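PDB 6VVM: 4-oxalocrotonate tautomerase family enzyme from Burkholderia sp. RPE67, which belongs to the tautomerase superfamily and assembles as a trimer whose chains each combine two tautomerase-type units of the beta-alpha-beta kind. Local coordinates for residues 6-9 with 10-13; 66-69 with 70-74; 85-88 with 89-93. One frame throughout, in Å; residues are numbered along the deposited sequence.

Contact 1: residues 6-9 with 10-13; sequences YLPQ and GHSD
His11 folds back over the end of strand 2-8 and sets its imidazole beside Leu7 and Pro8. A chi1 of -70° sets CG next to the backbone N, and it is the ring, rather than CB, that approaches the strand. The CD2 corner does most of the touching: it lies 3.6 Å from Pro8 O and 4.1 Å from Leu7 CD1, both approached obliquely. Farther round the ring, NE2 comes to 4.2 Å from CD of the Pro8 ring, while ND1 is hydrogen-bonded to NH1 of Arg15 in the following helix. Leu7 meets the imidazole with a single methyl, its CG lying between the backbone N and the carbonyl carbon (chi1 74°).

No direct hydrogen bond closes the turn. A water does so instead, donating to Pro8 O at 2.6 Å and accepting from His11 N at 3.0 Å. The chain turns at Gly10, which has a positive phi (105°), a conformation readily taken by glycine. Ser12 then serves as N-cap of helix 13-31, its OG bonded to Arg15 N.

Because an arginine can only donate, ND1 must offer its lone pair, so the imidazole is probably neutral with its proton on NE2; the water meanwhile joins a carbonyl and an amide too far apart to bond directly.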
loop_
_atom_site.group_PDB
_atom_site.type_symbol
_atom_site.label_atom_id
_atom_site.label_comp_id
_atom_site.label_asym_id
_atom_site.label_seq_id
_atom_site.Cartn_x
_atom_site.Cartn_y
_atom_site.Cartn_z
ATOM N N TYR A 6 3.440 5.756 -7.105
ATOM C CA TYR A 6 4.234 4.807 -7.875
ATOM C C TYR A 6 4.702 5.480 -9.162
ATOM O O TYR A 6 3.879 5.929 -9.976
ATOM C CB TYR A 6 3.414 3.562 -8.179
ATOM C CG TYR A 6 3.264 2.655 -6.987
ATOM C CD1 TYR A 6 2.253 2.859 -6.056
ATOM C CD2 TYR A 6 4.145 1.607 -6.785
ATOM C CE1 TYR A 6 2.113 2.031 -4.969
ATOM C CE2 TYR A 6 4.016 0.765 -5.706
ATOM C CZ TYR A 6 3.002 0.976 -4.801
ATOM O OH TYR A 6 2.890 0.123 -3.730
ATOM N N LEU A 7 6.014 5.592 -9.322
ATOM C CA LEU A 7 6.604 6.260 -10.473
ATOM C C LEU A 7 7.839 5.493 -10.922
ATOM O O LEU A 7 8.390 4.687 -10.165
ATOM C CB LEU A 7 6.940 7.730 -10.160
ATOM C CG LEU A 7 8.127 8.124 -9.274
ATOM C CD1 LEU A 7 8.212 9.654 -9.183
ATOM C CD2 LEU A 7 8.025 7.518 -7.871
ATOM N N PRO A 8 8.263 5.675 -12.166
ATOM C CA PRO A 8 9.461 4.983 -12.640
ATOM C C PRO A 8 10.722 5.668 -12.140
ATOM O O PRO A 8 10.705 6.818 -11.703
ATOM C CB PRO A 8 9.359 5.086 -14.167
ATOM C CG PRO A 8 8.012 5.706 -14.457
ATOM C CD PRO A 8 7.632 6.473 -13.235
ATOM N N GLN A 9 11.826 4.931 -12.223
ATOM C CA GLN A 9 13.151 5.479 -11.952
ATOM C C GLN A 9 13.521 6.532 -12.992
ATOM O O GLN A 9 12.919 6.627 -14.066
ATOM C CB GLN A 9 14.217 4.375 -11.971
ATOM C CG GLN A 9 14.150 3.386 -10.827
ATOM C CD GLN A 9 15.092 2.204 -11.015
ATOM O OE1 GLN A 9 15.434 1.824 -12.143
ATOM N NE2 GLN A 9 15.513 1.615 -9.910
ATOM N N GLY A 10 14.540 7.323 -12.670
ATOM C CA GLY A 10 15.105 8.269 -13.613
ATOM C C GLY A 10 14.752 9.726 -13.376
ATOM O O GLY A 10 15.376 10.596 -13.998
ATOM N N HIS A 11 13.776 10.033 -12.518
ATOM C CA HIS A 11 13.398 11.424 -12.282
ATOM C C HIS A 11 14.371 12.078 -11.313
ATOM O O HIS A 11 14.786 11.470 -10.323
ATOM C CB HIS A 11 11.972 11.512 -11.740
ATOM C CG HIS A 11 10.922 11.165 -12.751
ATOM N ND1 HIS A 11 10.723 11.905 -13.898
ATOM C CD2 HIS A 11 10.016 10.160 -12.791
ATOM C CE1 HIS A 11 9.738 11.371 -14.600
ATOM N NE2 HIS A 11 9.291 10.311 -13.950
ATOM N N SER A 12 14.733 13.327 -11.601
ATOM C CA SER A 12 15.739 14.004 -10.807
ATOM C C SER A 12 15.221 14.262 -9.397
ATOM O O SER A 12 14.018 14.229 -9.125
ATOM C CB SER A 12 16.144 15.330 -11.458
ATOM O OG SER A 12 15.027 16.193 -11.556
ATOM N N ASP A 13 16.160 14.503 -8.485
ATOM C CA ASP A 13 15.768 14.839 -7.127
ATOM C C ASP A 13 14.980 16.140 -7.101
ATOM O O ASP A 13 14.010 16.266 -6.349
ATOM C CB ASP A 13 17.002 14.916 -6.236
ATOM C CG ASP A 13 17.636 13.544 -6.011
ATOM O OD1 ASP A 13 16.914 12.533 -6.098
ATOM O OD2 ASP A 13 18.851 13.478 -5.753
HETATM O O HOH W 1 12.048 8.652 -10.494
#

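Contact 2: residues 66-69 with 70-74; sequences AILI and AGRTE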
loop_
_atom_site.group_PDB
_atom_site.type_symbol
_atom_site.label_atom_id
_atom_site.label_comp_id
_atom_site.label_asym_id
_atom_site.label_seq_id
_atom_site.Cartn_x
_atom_site.Cartn_y
_atom_site.Cartn_z
ATOM N N ALA A 66 -4.125 7.654 -2.262
ATOM C CA ALA A 66 -4.370 8.721 -1.297
ATOM C C ALA A 66 -5.203 8.156 -0.163
ATOM O O ALA A 66 -6.326 7.693 -0.387
ATOM C CB ALA A 66 -5.091 9.906 -1.944
ATOM N N ILE A 67 -4.657 8.205 1.048
ATOM C CA ILE A 67 -5.306 7.672 2.235
ATOM C C ILE A 67 -5.814 8.828 3.082
ATOM O O ILE A 67 -5.025 9.660 3.548
ATOM C CB ILE A 67 -4.349 6.783 3.035
ATOM C CG1 ILE A 67 -3.846 5.657 2.121
ATOM C CG2 ILE A 67 -5.055 6.251 4.274
ATOM C CD1 ILE A 67 -2.979 4.624 2.805
ATOM N N LEU A 68 -7.130 8.860 3.295
ATOM C CA LEU A 68 -7.823 9.949 3.982
ATOM C C LEU A 68 -8.633 9.403 5.145
ATOM O O LEU A 68 -9.154 8.289 5.072
ATOM C CB LEU A 68 -8.790 10.671 3.040
ATOM C CG LEU A 68 -8.291 11.112 1.667
ATOM C CD1 LEU A 68 -9.456 11.647 0.846
ATOM C CD2 LEU A 68 -7.231 12.175 1.841
ATOM N N ILE A 69 -8.786 10.202 6.208
ATOM C CA ILE A 69 -9.767 9.828 7.215
ATOM C C ILE A 69 -11.148 9.991 6.603
ATOM O O ILE A 69 -11.407 10.958 5.875
ATOM C CB ILE A 69 -9.609 10.650 8.508
ATOM C CG1 ILE A 69 -8.258 10.348 9.161
ATOM C CG2 ILE A 69 -10.708 10.273 9.502
ATOM C CD1 ILE A 69 -8.021 11.066 10.492
ATOM N N ALA A 70 -12.033 9.030 6.862
ATOM C CA ALA A 70 -13.361 9.059 6.262
ATOM C C ALA A 70 -14.078 10.377 6.563
ATOM O O ALA A 70 -13.798 11.059 7.555
ATOM C CB ALA A 70 -14.197 7.874 6.753
ATOM N N GLY A 71 -14.994 10.748 5.673
ATOM C CA GLY A 71 -15.779 11.954 5.872
ATOM C C GLY A 71 -15.815 12.908 4.693
ATOM O O GLY A 71 -16.687 13.780 4.615
ATOM N N ARG A 72 -14.876 12.775 3.767
ATOM C CA ARG A 72 -14.855 13.699 2.645
ATOM C C ARG A 72 -16.042 13.423 1.729
ATOM O O ARG A 72 -16.482 12.281 1.589
ATOM C CB ARG A 72 -13.539 13.584 1.885
ATOM C CG ARG A 72 -12.423 14.456 2.456
ATOM C CD ARG A 72 -12.019 14.083 3.889
ATOM N NE ARG A 72 -10.992 15.014 4.345
ATOM C CZ ARG A 72 -9.844 14.673 4.920
ATOM N NH1 ARG A 72 -8.983 15.627 5.243
ATOM N NH2 ARG A 72 -9.554 13.396 5.187
ATOM N N THR A 73 -16.592 14.486 1.140
ATOM C CA THR A 73 -17.697 14.331 0.198
ATOM C C THR A 73 -17.198 13.786 -1.137
ATOM O O THR A 73 -16.009 13.838 -1.450
ATOM C CB THR A 73 -18.403 15.668 -0.043
ATOM O OG1 THR A 73 -17.503 16.563 -0.717
ATOM C CG2 THR A 73 -18.844 16.289 1.275
ATOM N N GLU A 74 -18.137 13.277 -1.943
ATOM C CA GLU A 74 -17.791 12.866 -3.302
ATOM C C GLU A 74 -17.191 14.021 -4.092
ATOM O O GLU A 74 -16.273 13.821 -4.895
ATOM C CB GLU A 74 -19.023 12.306 -4.022
ATOM C CG GLU A 74 -19.567 11.021 -3.385
ATOM C CD GLU A 74 -20.553 10.289 -4.279
ATOM O OE1 GLU A 74 -20.475 10.454 -5.515
ATOM O OE2 GLU A 74 -21.397 9.535 -3.746
HETATM O O HOH W 2 -12.726 10.762 3.348
#
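The guanidinium of Arg72 is turned with its NH2 corner against the backbone of Ile69. Ile69 O and Ile69 N both lie at its edge, the nitrogen in plane and the oxygen 22° out of it, while Leu68 CB approaches NH2 obliquely at 3.6 Å. Of the two backbone atoms the oxygen takes the hydrogen bond: NH2 donates to Ile69 O over 3.1 Å, on a lone pair in the carbonyl plane, though the bond is bent (142° at the hydrogen). A kink at chi2 (63°) turns the arginine chain back toward the strand, and CD passes 3.8 Å from Ile69 O.

That oxygen has a second partner, a water that donates to it at 2.9 Å and accepts from Arg72 N at 3.0 Å. Side chain and main chain of one arginine thus close the turn on the last carbonyl of the strand. Gly71, with positive phi, lies within the turn.

Thr73 follows as N-cap of helix 74-92, its OG1 bonded to Gln76 N. Leu68 points into the layer between sheet and helices, against Leu80 of helix 74-92, Ile103 of strand 100-106 and Ile31 of helix 13-31; Arg72 packs on Ile31 as well and on Lys77.

Contact 3: residues 85-88 with 89-93; sequences SETS and ASVLD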
loop_
_atom_site.group_PDB
_atom_site.type_symbol
_atom_site.label_atom_id
_atom_site.label_comp_id
_atom_site.label_asym_id
_atom_site.label_seq_id
_atom_site.Cartn_x
_atom_site.Cartn_y
_atom_site.Cartn_z
ATOM N N SER A 85 -4.097 14.209 -10.301
ATOM C CA SER A 85 -3.834 13.702 -11.644
ATOM C C SER A 85 -3.143 14.768 -12.489
ATOM O O SER A 85 -2.083 14.516 -13.069
ATOM C CB SER A 85 -5.140 13.265 -12.313
ATOM O OG SER A 85 -5.763 12.197 -11.619
ATOM N N GLU A 86 -3.722 15.980 -12.538
ATOM C CA GLU A 86 -3.138 17.068 -13.327
ATOM C C GLU A 86 -1.745 17.430 -12.829
ATOM O O GLU A 86 -0.837 17.655 -13.635
ATOM C CB GLU A 86 -4.045 18.300 -13.293
ATOM C CG GLU A 86 -3.366 19.573 -13.822
ATOM C CD GLU A 86 -3.035 19.474 -15.306
ATOM O OE1 GLU A 86 -3.735 18.728 -16.024
ATOM O OE2 GLU A 86 -2.069 20.128 -15.761
ATOM N N THR A 87 -1.557 17.474 -11.501
ATOM C CA THR A 87 -0.242 17.774 -10.931
ATOM C C THR A 87 0.775 16.706 -11.317
ATOM O O THR A 87 1.893 17.014 -11.750
ATOM C CB THR A 87 -0.326 17.868 -9.403
ATOM O OG1 THR A 87 -1.087 19.025 -9.009
ATOM C CG2 THR A 87 1.077 17.970 -8.815
ATOM N N SER A 88 0.414 15.440 -11.125
ATOM C CA SER A 88 1.336 14.360 -11.452
ATOM C C SER A 88 1.706 14.390 -12.929
ATOM O O SER A 88 2.886 14.284 -13.282
ATOM C CB SER A 88 0.711 13.016 -11.074
ATOM O OG SER A 88 0.532 12.949 -9.671
ATOM N N ALA A 89 0.714 14.574 -13.804
ATOM C CA ALA A 89 0.993 14.546 -15.235
ATOM C C ALA A 89 1.856 15.726 -15.650
ATOM O O ALA A 89 2.752 15.578 -16.487
ATOM C CB ALA A 89 -0.313 14.532 -16.030
ATOM N N SER A 90 1.617 16.904 -15.067
ATOM C CA SER A 90 2.384 18.069 -15.486
ATOM C C SER A 90 3.812 18.008 -14.954
ATOM O O SER A 90 4.759 18.291 -15.697
ATOM C CB SER A 90 1.671 19.358 -15.053
ATOM O OG SER A 90 2.130 19.798 -13.797
ATOM N N VAL A 91 3.997 17.587 -13.698
ATOM C CA VAL A 91 5.341 17.558 -13.121
ATOM C C VAL A 91 6.165 16.433 -13.740
ATOM O O VAL A 91 7.325 16.626 -14.128
ATOM C CB VAL A 91 5.273 17.424 -11.589
ATOM C CG1 VAL A 91 6.674 17.292 -11.005
ATOM C CG2 VAL A 91 4.552 18.630 -10.967
ATOM N N LEU A 92 5.584 15.244 -13.839
ATOM C CA LEU A 92 6.305 14.128 -14.433
ATOM C C LEU A 92 6.341 14.200 -15.955
ATOM O O LEU A 92 7.016 13.375 -16.578
ATOM C CB LEU A 92 5.682 12.801 -14.001
ATOM C CG LEU A 92 5.706 12.470 -12.514
ATOM C CD1 LEU A 92 5.047 11.117 -12.282
ATOM C CD2 LEU A 92 7.134 12.483 -12.009
ATOM N N ASP A 93 5.631 15.155 -16.557
ATOM C CA ASP A 93 5.669 15.388 -18.002
ATOM C C ASP A 93 5.141 14.190 -18.786
ATOM O O ASP A 93 5.775 13.707 -19.727
ATOM C CB ASP A 93 7.076 15.758 -18.464
ATOM C CG ASP A 93 7.067 16.485 -19.787
ATOM O OD1 ASP A 93 6.041 17.131 -20.086
ATOM O OD2 ASP A 93 8.066 16.396 -20.527
#
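Ser90 stands against Glu86 with a first torsion of 93°, well off a staggered position. Its CB sits 3.3 Å from Glu86 O, and Glu86 OE2 reaches forward to 3.9 Å from the same carbon, its chain bending at chi2. Ser90 OG lies 3.5 Å from Thr87 O, at most a weak bond, and its proton has another acceptor nearby.

The backbone carries the regular i to i+4 ladder of helix 74-92, for instance Val91 N to Thr87 O at 2.9 Å and Leu92 N to Ser88 O at 2.9 Å. Thr87 and Val91 lie side by side and point the same way, toward helix 13-31, where Leu23 and Leu19 receive them; their CG2 methyls are 4.1 Å apart, and Val91 CG2 also nears Thr87 O at 3.2 Å. Asp93, with positive phi, is the C-prime residue of a Schellman motif that ends the helix.

Three hydroxyls fold back onto carbonyls of the preceding turn: Ser85 OG on Ile81 O, Thr87 OG1 on His83 O and Ser88 OG on Leu84 O. The buried serines thereby spend their polarity within their own helix, which probably eases the packing of Ser88 on Leu23 and of Ser85 on Leu96.

In the fold
Contacts 1 and 2 occupy equivalent places in the two family units: each is the water-bridged turn, with a glycine of positive phi and a hydroxyl N-cap, that leads from a strand into its helix. Strands 2-8 and 63-69 are antiparallel neighbours in one sheet, so the turns lie on opposite sides of the chain's centre, 27 Å apart between centres. Contact 3, near the far end of the helix that contact 2 starts, is 22 Å from contact 2 between centres but touches contact 1: Leu92 CD2 lies 3.6 Å from His11 NE2 and 4.1 Å from Leu7 CD1. One unit's helix end thus packs on the other's turn.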